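Local coordinates for protein WbmS, polysaccharide deacetylase involved in O-antigen biosynthesis (Bordetella bronchiseptica, PDB 3HFT) that probably removes acetyl groups from a sugar substrate during O-antigen biosynthesis, as a zinc-binding member of the polysaccharide deacetylase family, at residues A[37-42]-A[195-200]; A[94-99]-A[125-130]; A[181-186]-A[217-222]. All coordinates share one frame; numbering follows the deposited sequence. Where two conformers were deposited one is given.

Contact 1 of 3, residues A[37-42]-A[195-200]; sequences GRIFLT and YWYQPD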
loop_
_atom_site.group_PDB
_atom_site.type_symbol
_atom_site.label_atom_id
_atom_site.label_comp_id
_atom_site.label_asym_id
_atom_site.label_seq_id
_atom_site.Cartn_x
_atom_site.Cartn_y
_atom_site.Cartn_z
ATOM N N GLY A 37 -14.170 6.443 14.616
ATOM C CA GLY A 37 -14.445 7.869 14.820
ATOM C C GLY A 37 -13.357 8.671 15.518
ATOM O O GLY A 37 -13.524 9.864 15.760
ATOM N N ARG A 38 -12.234 8.043 15.828
ATOM C CA ARG A 38 -11.171 8.713 16.541
ATOM C C ARG A 38 -10.181 9.279 15.560
ATOM O O ARG A 38 -10.145 8.875 14.389
ATOM C CB ARG A 38 -10.485 7.749 17.512
ATOM C CG ARG A 38 -11.456 7.141 18.508
ATOM C CD ARG A 38 -10.741 6.277 19.503
ATOM N NE ARG A 38 -10.246 7.043 20.633
ATOM C CZ ARG A 38 -9.393 6.589 21.561
ATOM N NH1 ARG A 38 -8.893 5.337 21.508
ATOM N NH2 ARG A 38 -9.030 7.405 22.559
ATOM N N ILE A 39 -9.384 10.208 16.064
ATOM C CA ILE A 39 -8.395 10.918 15.273
ATOM C C ILE A 39 -7.008 10.549 15.785
ATOM O O ILE A 39 -6.750 10.560 17.003
ATOM C CB ILE A 39 -8.602 12.426 15.361
ATOM C CG1 ILE A 39 -10.016 12.801 14.851
ATOM C CG2 ILE A 39 -7.491 13.137 14.602
ATOM C CD1 ILE A 39 -10.457 14.240 15.164
ATOM N N PHE A 40 -6.147 10.164 14.858
ATOM C CA PHE A 40 -4.754 9.823 15.164
ATOM C C PHE A 40 -3.817 10.786 14.433
ATOM O O PHE A 40 -3.600 10.670 13.218
ATOM C CB PHE A 40 -4.457 8.386 14.734
ATOM C CG PHE A 40 -5.295 7.352 15.437
ATOM C CD1 PHE A 40 -6.601 7.150 15.084
ATOM C CD2 PHE A 40 -4.775 6.617 16.490
ATOM C CE1 PHE A 40 -7.388 6.220 15.744
ATOM C CE2 PHE A 40 -5.550 5.666 17.136
ATOM C CZ PHE A 40 -6.863 5.483 16.765
ATOM N N LEU A 41 -3.317 11.793 15.151
ATOM C CA LEU A 41 -2.379 12.743 14.562
ATOM C C LEU A 41 -1.015 12.079 14.540
ATOM O O LEU A 41 -0.536 11.553 15.579
ATOM C CB LEU A 41 -2.321 14.033 15.384
ATOM C CG LEU A 41 -3.594 14.883 15.472
ATOM C CD1 LEU A 41 -3.401 16.049 16.472
ATOM C CD2 LEU A 41 -3.979 15.395 14.106
ATOM N N THR A 42 -0.401 12.060 13.369
ATOM C CA THR A 42 0.903 11.456 13.195
ATOM C C THR A 42 1.838 12.472 12.533
ATOM O O THR A 42 1.416 13.272 11.696
ATOM C CB THR A 42 0.845 10.117 12.395
ATOM O OG1 THR A 42 0.529 10.374 11.024
ATOM C CG2 THR A 42 -0.171 9.121 13.016
ATOM N N TYR A 195 -13.815 17.961 6.531
ATOM C CA TYR A 195 -14.312 17.268 5.330
ATOM C C TYR A 195 -13.877 15.806 5.205
ATOM O O TYR A 195 -14.568 14.983 4.607
ATOM C CB TYR A 195 -13.912 18.051 4.076
ATOM C CG TYR A 195 -12.432 18.356 3.901
ATOM C CD1 TYR A 195 -11.553 17.391 3.451
ATOM C CD2 TYR A 195 -11.939 19.643 4.083
ATOM C CE1 TYR A 195 -10.198 17.663 3.271
ATOM C CE2 TYR A 195 -10.600 19.934 3.892
ATOM C CZ TYR A 195 -9.723 18.921 3.472
ATOM O OH TYR A 195 -8.381 19.185 3.273
ATOM N N TRP A 196 -12.731 15.500 5.789
ATOM C CA TRP A 196 -12.116 14.188 5.713
ATOM C C TRP A 196 -12.625 13.200 6.758
ATOM O O TRP A 196 -12.350 11.985 6.658
ATOM C CB TRP A 196 -10.585 14.370 5.900
ATOM C CG TRP A 196 -10.284 15.295 7.016
ATOM C CD1 TRP A 196 -10.066 16.624 6.926
ATOM C CD2 TRP A 196 -10.254 14.974 8.412
ATOM N NE1 TRP A 196 -9.904 17.168 8.184
ATOM C CE2 TRP A 196 -9.985 16.163 9.110
ATOM C CE3 TRP A 196 -10.419 13.793 9.133
ATOM C CZ2 TRP A 196 -9.937 16.222 10.509
ATOM C CZ3 TRP A 196 -10.354 13.848 10.510
ATOM C CH2 TRP A 196 -10.095 15.049 11.184
ATOM N N TYR A 197 -13.363 13.705 7.756
ATOM C CA TYR A 197 -13.728 12.942 8.942
ATOM C C TYR A 197 -14.711 11.815 8.689
ATOM O O TYR A 197 -15.759 12.014 8.079
ATOM C CB TYR A 197 -14.289 13.884 10.036
ATOM C CG TYR A 197 -14.605 13.164 11.329
ATOM C CD1 TYR A 197 -13.588 12.617 12.116
ATOM C CD2 TYR A 197 -15.920 13.002 11.752
ATOM C CE1 TYR A 197 -13.883 11.930 13.323
ATOM C CE2 TYR A 197 -16.226 12.326 12.948
ATOM C CZ TYR A 197 -15.204 11.790 13.718
ATOM O OH TYR A 197 -15.531 11.119 14.877
ATOM N N GLN A 198 -14.375 10.640 9.207
ATOM C CA GLN A 198 -15.215 9.476 9.174
ATOM C C GLN A 198 -15.668 9.126 10.611
ATOM O O GLN A 198 -14.873 8.615 11.429
ATOM C CB GLN A 198 -14.439 8.293 8.580
ATOM C CG GLN A 198 -13.726 8.620 7.262
ATOM C CD GLN A 198 -13.195 7.404 6.555
ATOM O OE1 GLN A 198 -13.173 6.293 7.115
ATOM N NE2 GLN A 198 -12.777 7.595 5.293
ATOM N N PRO A 199 -16.933 9.402 10.939
ATOM C CA PRO A 199 -17.382 9.026 12.286
ATOM C C PRO A 199 -17.400 7.533 12.439
ATOM O O PRO A 199 -17.401 7.012 13.565
ATOM C CB PRO A 199 -18.804 9.566 12.347
ATOM C CG PRO A 199 -19.190 9.870 10.988
ATOM C CD PRO A 199 -18.005 10.022 10.148
ATOM N N ASP A 200 -17.425 6.848 11.296
ATOM C CA ASP A 200 -17.554 5.397 11.205
ATOM C C ASP A 200 -16.268 4.675 10.778
ATOM O O ASP A 200 -16.302 3.472 10.526
ATOM C CB ASP A 200 -18.666 5.005 10.215
ATOM C CG ASP A 200 -18.581 5.753 8.865
ATOM O OD1 ASP A 200 -17.754 6.668 8.673
ATOM O OD2 ASP A 200 -19.414 5.432 7.998
#
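The phenol of Y197 reaches the start of segment 37-42, its ring edge meeting the carbonyl oxygen of G37. Its hydroxyl donates a short hydrogen bond, OH to G37 O 2.5 Å, which arrives in the carbonyl plane on a lone pair, with a C=O...donor angle of 121°. The first torsion of Y197 swings CG away from its own backbone N (chi1 -176°), and this carries the hydroxyl across to the other segment. Two backbone oxygens also approach G37: its CA makes a nearly straight CA-H...O contact with Q198 O at 3.5 Å and lies 3.3 Å from P199 O. The phi of G37 is positive, which favours glycine.

Further along, I39 supplies the apolar part. Its CD1 meets the edge of the W196 indole at CH2, 4.1 Å away, the two side chains crossing at about a right angle, while I39 CG1 packs against Y197 CE1 at 4.2 Å. W196 and Y197 also pack on each other, CB of Y197 lying over one indole face, toward the rim. The loop containing 195-200 leads into strand 203-207, which pairs in parallel with strand 39-44 in the central sheet, and helix 245-256 touches both segments, N256 meeting I39 and L252 meeting W196.

Contact 2 of 3, residues A[94-99]-A[125-130]; sequences NFNPLL and RSHSLV. With EDO (1,2-ethanediol), chain F.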
loop_
_atom_site.group_PDB
_atom_site.type_symbol
_atom_site.label_atom_id
_atom_site.label_comp_id
_atom_site.label_asym_id
_atom_site.label_seq_id
_atom_site.Cartn_x
_atom_site.Cartn_y
_atom_site.Cartn_z
ATOM N N ASN A 94 14.399 5.083 6.148
ATOM C CA ASN A 94 14.550 5.567 4.789
ATOM C C ASN A 94 15.208 4.561 3.873
ATOM O O ASN A 94 16.448 4.385 3.900
ATOM C CB ASN A 94 15.388 6.829 4.777
ATOM C CG ASN A 94 15.500 7.428 3.390
ATOM O OD1 ASN A 94 14.706 7.133 2.486
ATOM N ND2 ASN A 94 16.461 8.304 3.230
ATOM N N PHE A 95 14.383 3.893 3.067
ATOM C CA PHE A 95 14.873 2.877 2.154
ATOM C C PHE A 95 15.046 3.397 0.730
ATOM O O PHE A 95 15.442 2.625 -0.144
ATOM C CB PHE A 95 13.928 1.673 2.117
ATOM C CG PHE A 95 13.633 1.057 3.472
ATOM C CD1 PHE A 95 14.645 0.494 4.241
ATOM C CD2 PHE A 95 12.318 0.987 3.942
ATOM C CE1 PHE A 95 14.367 -0.095 5.482
ATOM C CE2 PHE A 95 12.032 0.378 5.168
ATOM C CZ PHE A 95 13.055 -0.155 5.946
ATOM N N ASN A 96 14.822 4.692 0.512
ATOM C CA ASN A 96 14.967 5.290 -0.818
ATOM C C ASN A 96 16.317 5.042 -1.470
ATOM O O ASN A 96 16.377 4.751 -2.657
ATOM C CB ASN A 96 14.675 6.807 -0.799
ATOM C CG ASN A 96 13.198 7.122 -0.847
ATOM O OD1 ASN A 96 12.371 6.266 -1.206
ATOM N ND2 ASN A 96 12.846 8.368 -0.493
ATOM N N PRO A 97 17.411 5.142 -0.714
ATOM C CA PRO A 97 18.706 4.866 -1.372
ATOM C C PRO A 97 18.802 3.481 -2.023
ATOM O O PRO A 97 19.578 3.277 -2.947
ATOM C CB PRO A 97 19.707 4.986 -0.221
ATOM C CG PRO A 97 19.019 5.926 0.761
ATOM C CD PRO A 97 17.580 5.548 0.693
ATOM N N LEU A 98 17.996 2.534 -1.557
ATOM C CA LEU A 98 18.014 1.205 -2.132
ATOM C C LEU A 98 17.391 1.224 -3.524
ATOM O O LEU A 98 17.754 0.435 -4.404
ATOM C CB LEU A 98 17.266 0.232 -1.229
ATOM C CG LEU A 98 17.749 0.124 0.220
ATOM C CD1 LEU A 98 16.866 -0.872 0.959
ATOM C CD2 LEU A 98 19.208 -0.277 0.304
ATOM N N LEU A 99 16.450 2.133 -3.716
ATOM C CA LEU A 99 15.702 2.228 -4.963
ATOM C C LEU A 99 16.388 3.171 -5.951
ATOM O O LEU A 99 16.245 3.031 -7.176
ATOM C CB LEU A 99 14.307 2.770 -4.677
ATOM C CG LEU A 99 13.522 2.060 -3.575
ATOM C CD1 LEU A 99 12.143 2.742 -3.446
ATOM C CD2 LEU A 99 13.415 0.597 -3.885
ATOM N N ARG A 125 6.250 3.980 9.988
ATOM C CA ARG A 125 5.843 4.447 8.667
ATOM C C ARG A 125 7.139 4.670 7.928
ATOM O O ARG A 125 8.078 5.250 8.497
ATOM C CB ARG A 125 5.037 5.739 8.690
ATOM C CG ARG A 125 4.576 6.148 7.289
ATOM C CD ARG A 125 3.793 7.414 7.385
ATOM N NE ARG A 125 2.482 7.226 7.980
ATOM C CZ ARG A 125 1.898 8.093 8.807
ATOM N NH1 ARG A 125 2.540 9.167 9.246
ATOM N NH2 ARG A 125 0.671 7.854 9.240
ATOM N N SER A 126 7.210 4.161 6.694
ATOM C CA SER A 126 8.420 4.289 5.877
ATOM C C SER A 126 8.486 5.632 5.187
ATOM O O SER A 126 7.481 6.124 4.681
ATOM C CB SER A 126 8.476 3.209 4.806
ATOM O OG SER A 126 8.515 1.915 5.383
ATOM N N HIS A 127 9.686 6.228 5.146
ATOM C CA HIS A 127 9.884 7.425 4.370
ATOM C C HIS A 127 9.549 7.072 2.930
ATOM O O HIS A 127 9.923 5.987 2.444
ATOM C CB HIS A 127 11.305 7.972 4.444
ATOM C CG HIS A 127 11.449 9.254 3.693
ATOM N ND1 HIS A 127 10.691 10.364 4.000
ATOM C CD2 HIS A 127 12.197 9.587 2.612
ATOM C CE1 HIS A 127 11.005 11.346 3.167
ATOM N NE2 HIS A 127 11.903 10.894 2.306
ATOM N N SER A 128 8.780 7.948 2.286
ATOM C CA SER A 128 8.284 7.733 0.911
ATOM C C SER A 128 7.401 6.485 0.749
ATOM O O SER A 128 7.185 6.011 -0.369
ATOM C CB SER A 128 9.425 7.739 -0.099
ATOM O OG SER A 128 10.000 9.050 -0.091
ATOM N N LEU A 129 6.914 5.968 1.876
ATOM C CA LEU A 129 5.978 4.845 1.890
ATOM C C LEU A 129 6.547 3.643 1.174
ATOM O O LEU A 129 5.838 2.894 0.488
ATOM C CB LEU A 129 4.623 5.303 1.305
ATOM C CG LEU A 129 3.958 6.487 2.031
ATOM C CD1 LEU A 129 2.546 6.774 1.498
ATOM C CD2 LEU A 129 3.903 6.261 3.550
ATOM N N VAL A 130 7.857 3.450 1.341
ATOM C CA VAL A 130 8.508 2.287 0.781
ATOM C C VAL A 130 8.054 1.053 1.569
ATOM O O VAL A 130 8.219 0.971 2.795
ATOM C CB VAL A 130 10.069 2.379 0.801
ATOM C CG1 VAL A 130 10.661 1.084 0.172
ATOM C CG2 VAL A 130 10.613 3.638 0.096
HETATM C C1 EDO F . 6.080 9.757 3.587
HETATM O O1 EDO F . 7.414 10.067 3.131
HETATM C C2 EDO F . 5.540 10.985 4.321
HETATM O O2 EDO F . 6.536 11.556 5.224
HETATM O O HOH W 1 11.612 4.199 3.395
#
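V130 enters between F95 and N96 and meets each with a different methyl branch. CG1, anti to the backbone N (chi1 -180°), packs on F95 CB at 3.8 Å, and the valine CB lies at the edge of the phenyl ring. CG2 comes to 3.4 Å from N96 OD1 and also meets L99 CD1, tip to tip. I135 of helix 133-141 touches both F95 and V130, so the phenyl group belongs to a wider apolar cluster.

H127 turns its ring edge to N94, whose OD1 lies near the ring plane, 3.5 Å from H127 CD2; the amide stands almost perpendicular to the imidazole, at 87°. The same OD1 accepts from N96 N, capping the turn that leads into the short helix. This is the zinc site of the deacetylase fold: H127 ND1 binds the zinc ion together with D46 and H92, an Asp-His-His triad characteristic of this metal-dependent family. S128 OG lies over one face of the histidine ring, toward the rim, and it accepts from N96 ND2 at 3.0 Å, nearly straight at 166° and in the amide plane. N96 probably helps to place the serine hydroxyl beside the metal ligand. A water bridges F95 N and H127 O, at 2.8 Å from F95 N, while S128 N donates to O1 of an ethanediol, probably from the crystallisation liquor, at 2.7 Å.

Contact 3 of 3, residues A[181-186]-A[217-222]; sequences VACLYD and ESLRRY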
loop_
_atom_site.group_PDB
_atom_site.type_symbol
_atom_site.label_atom_id
_atom_site.label_comp_id
_atom_site.label_asym_id
_atom_site.label_seq_id
_atom_site.Cartn_x
_atom_site.Cartn_y
_atom_site.Cartn_z
ATOM N N VAL A 181 0.583 15.895 0.525
ATOM C CA VAL A 181 -0.390 15.263 -0.390
ATOM C C VAL A 181 -1.613 16.155 -0.649
ATOM O O VAL A 181 -2.160 16.182 -1.768
ATOM C CB VAL A 181 -0.789 13.851 0.116
ATOM C CG1 VAL A 181 -1.872 13.240 -0.750
ATOM C CG2 VAL A 181 0.447 12.953 0.102
ATOM N N ALA A 182 -2.009 16.930 0.362
ATOM C CA ALA A 182 -3.109 17.854 0.215
ATOM C C ALA A 182 -2.722 18.896 -0.831
ATOM O O ALA A 182 -3.548 19.306 -1.667
ATOM C CB ALA A 182 -3.425 18.511 1.539
ATOM N N CYS A 183 -1.477 19.348 -0.785
ATOM C CA CYS A 183 -1.005 20.271 -1.831
ATOM C C CYS A 183 -1.086 19.605 -3.210
ATOM O O CYS A 183 -1.611 20.172 -4.151
ATOM C CB CYS A 183 0.422 20.737 -1.559
ATOM S SG CYS A 183 0.622 21.639 0.011
ATOM N N LEU A 184 -0.595 18.386 -3.337
ATOM C CA LEU A 184 -0.588 17.720 -4.651
ATOM C C LEU A 184 -1.995 17.457 -5.199
ATOM O O LEU A 184 -2.215 17.555 -6.397
ATOM C CB LEU A 184 0.179 16.409 -4.566
ATOM C CG LEU A 184 1.674 16.559 -4.276
ATOM C CD1 LEU A 184 2.223 15.258 -3.693
ATOM C CD2 LEU A 184 2.408 17.001 -5.511
ATOM N N TYR A 185 -2.951 17.119 -4.338
ATOM C CA TYR A 185 -4.327 16.904 -4.760
ATOM C C TYR A 185 -5.193 18.195 -4.775
ATOM O O TYR A 185 -6.363 18.156 -5.153
ATOM C CB TYR A 185 -4.992 15.921 -3.813
ATOM C CG TYR A 185 -4.730 14.449 -4.037
ATOM C CD1 TYR A 185 -5.070 13.821 -5.240
ATOM C CD2 TYR A 185 -4.285 13.641 -2.977
ATOM C CE1 TYR A 185 -4.894 12.434 -5.399
ATOM C CE2 TYR A 185 -4.120 12.261 -3.138
ATOM C CZ TYR A 185 -4.446 11.671 -4.345
ATOM O OH TYR A 185 -4.297 10.307 -4.486
ATOM N N ASP A 186 -4.632 19.316 -4.343
ATOM C CA ASP A 186 -5.380 20.567 -4.219
ATOM C C ASP A 186 -6.558 20.466 -3.245
ATOM O O ASP A 186 -7.620 21.010 -3.500
ATOM C CB ASP A 186 -5.865 21.046 -5.592
ATOM C CG ASP A 186 -5.977 22.541 -5.668
ATOM O OD1 ASP A 186 -5.396 23.237 -4.790
ATOM O OD2 ASP A 186 -6.669 23.020 -6.592
ATOM N N GLU A 217 1.022 25.947 2.089
ATOM C CA GLU A 217 -0.159 25.795 1.234
ATOM C C GLU A 217 0.202 25.373 -0.209
ATOM O O GLU A 217 -0.668 25.040 -0.975
ATOM C CB GLU A 217 -0.930 27.112 1.197
ATOM C CG GLU A 217 -0.416 28.162 0.214
ATOM C CD GLU A 217 0.940 28.835 0.543
ATOM O OE1 GLU A 217 1.890 28.252 1.106
ATOM O OE2 GLU A 217 1.078 29.992 0.160
ATOM N N SER A 218 1.477 25.481 -0.576
ATOM C CA SER A 218 1.974 25.076 -1.892
ATOM C C SER A 218 3.383 24.558 -1.711
ATOM O O SER A 218 4.168 25.136 -0.963
ATOM C CB SER A 218 1.993 26.252 -2.874
ATOM O OG SER A 218 2.791 25.962 -4.027
ATOM N N LEU A 219 3.702 23.462 -2.388
ATOM C CA LEU A 219 5.031 22.899 -2.315
ATOM C C LEU A 219 6.075 23.795 -2.964
ATOM O O LEU A 219 7.276 23.618 -2.737
ATOM C CB LEU A 219 5.065 21.503 -2.907
ATOM C CG LEU A 219 4.216 20.504 -2.113
ATOM C CD1 LEU A 219 4.219 19.114 -2.753
ATOM C CD2 LEU A 219 4.697 20.438 -0.658
ATOM N N ARG A 220 5.640 24.780 -3.751
ATOM C CA ARG A 220 6.575 25.706 -4.322
ATOM C C ARG A 220 7.186 26.593 -3.228
ATOM O O ARG A 220 8.326 26.985 -3.326
ATOM C CB ARG A 220 5.873 26.540 -5.414
ATOM C CG ARG A 220 6.812 27.374 -6.279
ATOM C CD ARG A 220 7.914 26.534 -6.939
ATOM N NE ARG A 220 8.887 27.381 -7.614
ATOM C CZ ARG A 220 8.745 27.877 -8.841
ATOM N NH1 ARG A 220 7.676 27.605 -9.577
ATOM N NH2 ARG A 220 9.698 28.646 -9.342
ATOM N N ARG A 221 6.428 26.914 -2.182
ATOM C CA ARG A 221 6.971 27.673 -1.046
ATOM C C ARG A 221 8.083 26.844 -0.401
ATOM O O ARG A 221 9.187 27.332 -0.123
ATOM C CB ARG A 221 5.871 27.977 -0.017
ATOM C CG ARG A 221 6.324 28.766 1.227
ATOM C CD ARG A 221 5.240 28.934 2.302
ATOM N NE ARG A 221 4.164 29.786 1.796
ATOM C CZ ARG A 221 4.208 31.109 1.754
ATOM N NH1 ARG A 221 5.268 31.775 2.178
ATOM N NH2 ARG A 221 3.173 31.768 1.245
ATOM N N TYR A 222 7.817 25.556 -0.234
ATOM C CA TYR A 222 8.770 24.638 0.336
ATOM C C TYR A 222 10.032 24.559 -0.516
ATOM O O TYR A 222 11.155 24.639 -0.002
ATOM C CB TYR A 222 8.101 23.279 0.482
ATOM C CG TYR A 222 9.044 22.198 0.874
ATOM C CD1 TYR A 222 9.422 22.031 2.203
ATOM C CD2 TYR A 222 9.569 21.328 -0.079
ATOM C CE1 TYR A 222 10.292 21.030 2.585
ATOM C CE2 TYR A 222 10.466 20.337 0.290
ATOM C CZ TYR A 222 10.811 20.185 1.628
ATOM O OH TYR A 222 11.704 19.210 2.017
#
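C183 and L219 meet at the centre of this contact, C183 CB lying 3.8 Å from L219 CG. Both side chains leave the backbone toward the opposite segment, and both have the gamma atom beside the backbone N and anti to the carbonyl carbon, with chi1 -61° for the cysteine and -65° for the leucine. That torsion turns the sulfur of C183 to the E217-S218 peptide just before the second helix, where SG rests 3.8 Å from E217 C and 4.0 Å from S218 N, a van der Waals approach to the peptide unit. The next residue of helix 179-185, L184, brings its branch across that of L219 at about a right angle. CD1 of L219 is the methyl that touches, 3.9 Å from L184 CG and equally near its CD2, so it rests against the CG-CD2 side of L184.

E217, whose CB points away from the first segment, turns its carboxylate to R221. The guanidinium holds it side-on, R221 NE to E217 OE1 at 2.8 Å (168°) and R221 NH2 to E217 OE2 at 3.0 Å. One nitrogen meets each oxygen on its syn side. Both oxygens lie nearly in the guanidinium plane, although NH2 is tilted somewhat out of the carboxylate plane at OE2, and the two bonds fix the rotation of the carboxylate. OE1 also receives a weak bond from S218 N.

At its C-terminal end the first helix closes in a Schellman motif, D186 taking positive phi after Y185. The second subunit lies close by, its W166 packing on V181 and L184. This is surface packing of one helix's C-terminal turns against the N-cap region of another, with S218 at the N-cap position of helix 219-224.

Contact 1 is largely buried and contact 2 partly so, whereas contact 3 lies at the surface. Contact 1 includes part of a strand of the central parallel sheet and the loop before its neighbour, contact 2 joins loops and a short helix at the zinc site, and contact 3 joins two helices. Segments of contacts 1 and 3 alternate along the chain, loop 195-200 following helix 179-185. Contacts 1 and 2 touch through T42 OG1 and R125 NH1, 2.9 Å apart in a probable hydrogen bond. Polar bonds cross both of these, while contact 3 relies on apolar and sulfur packing, its salt bridge lying within one segment. Contacts 2 and 3 both reach the second subunit.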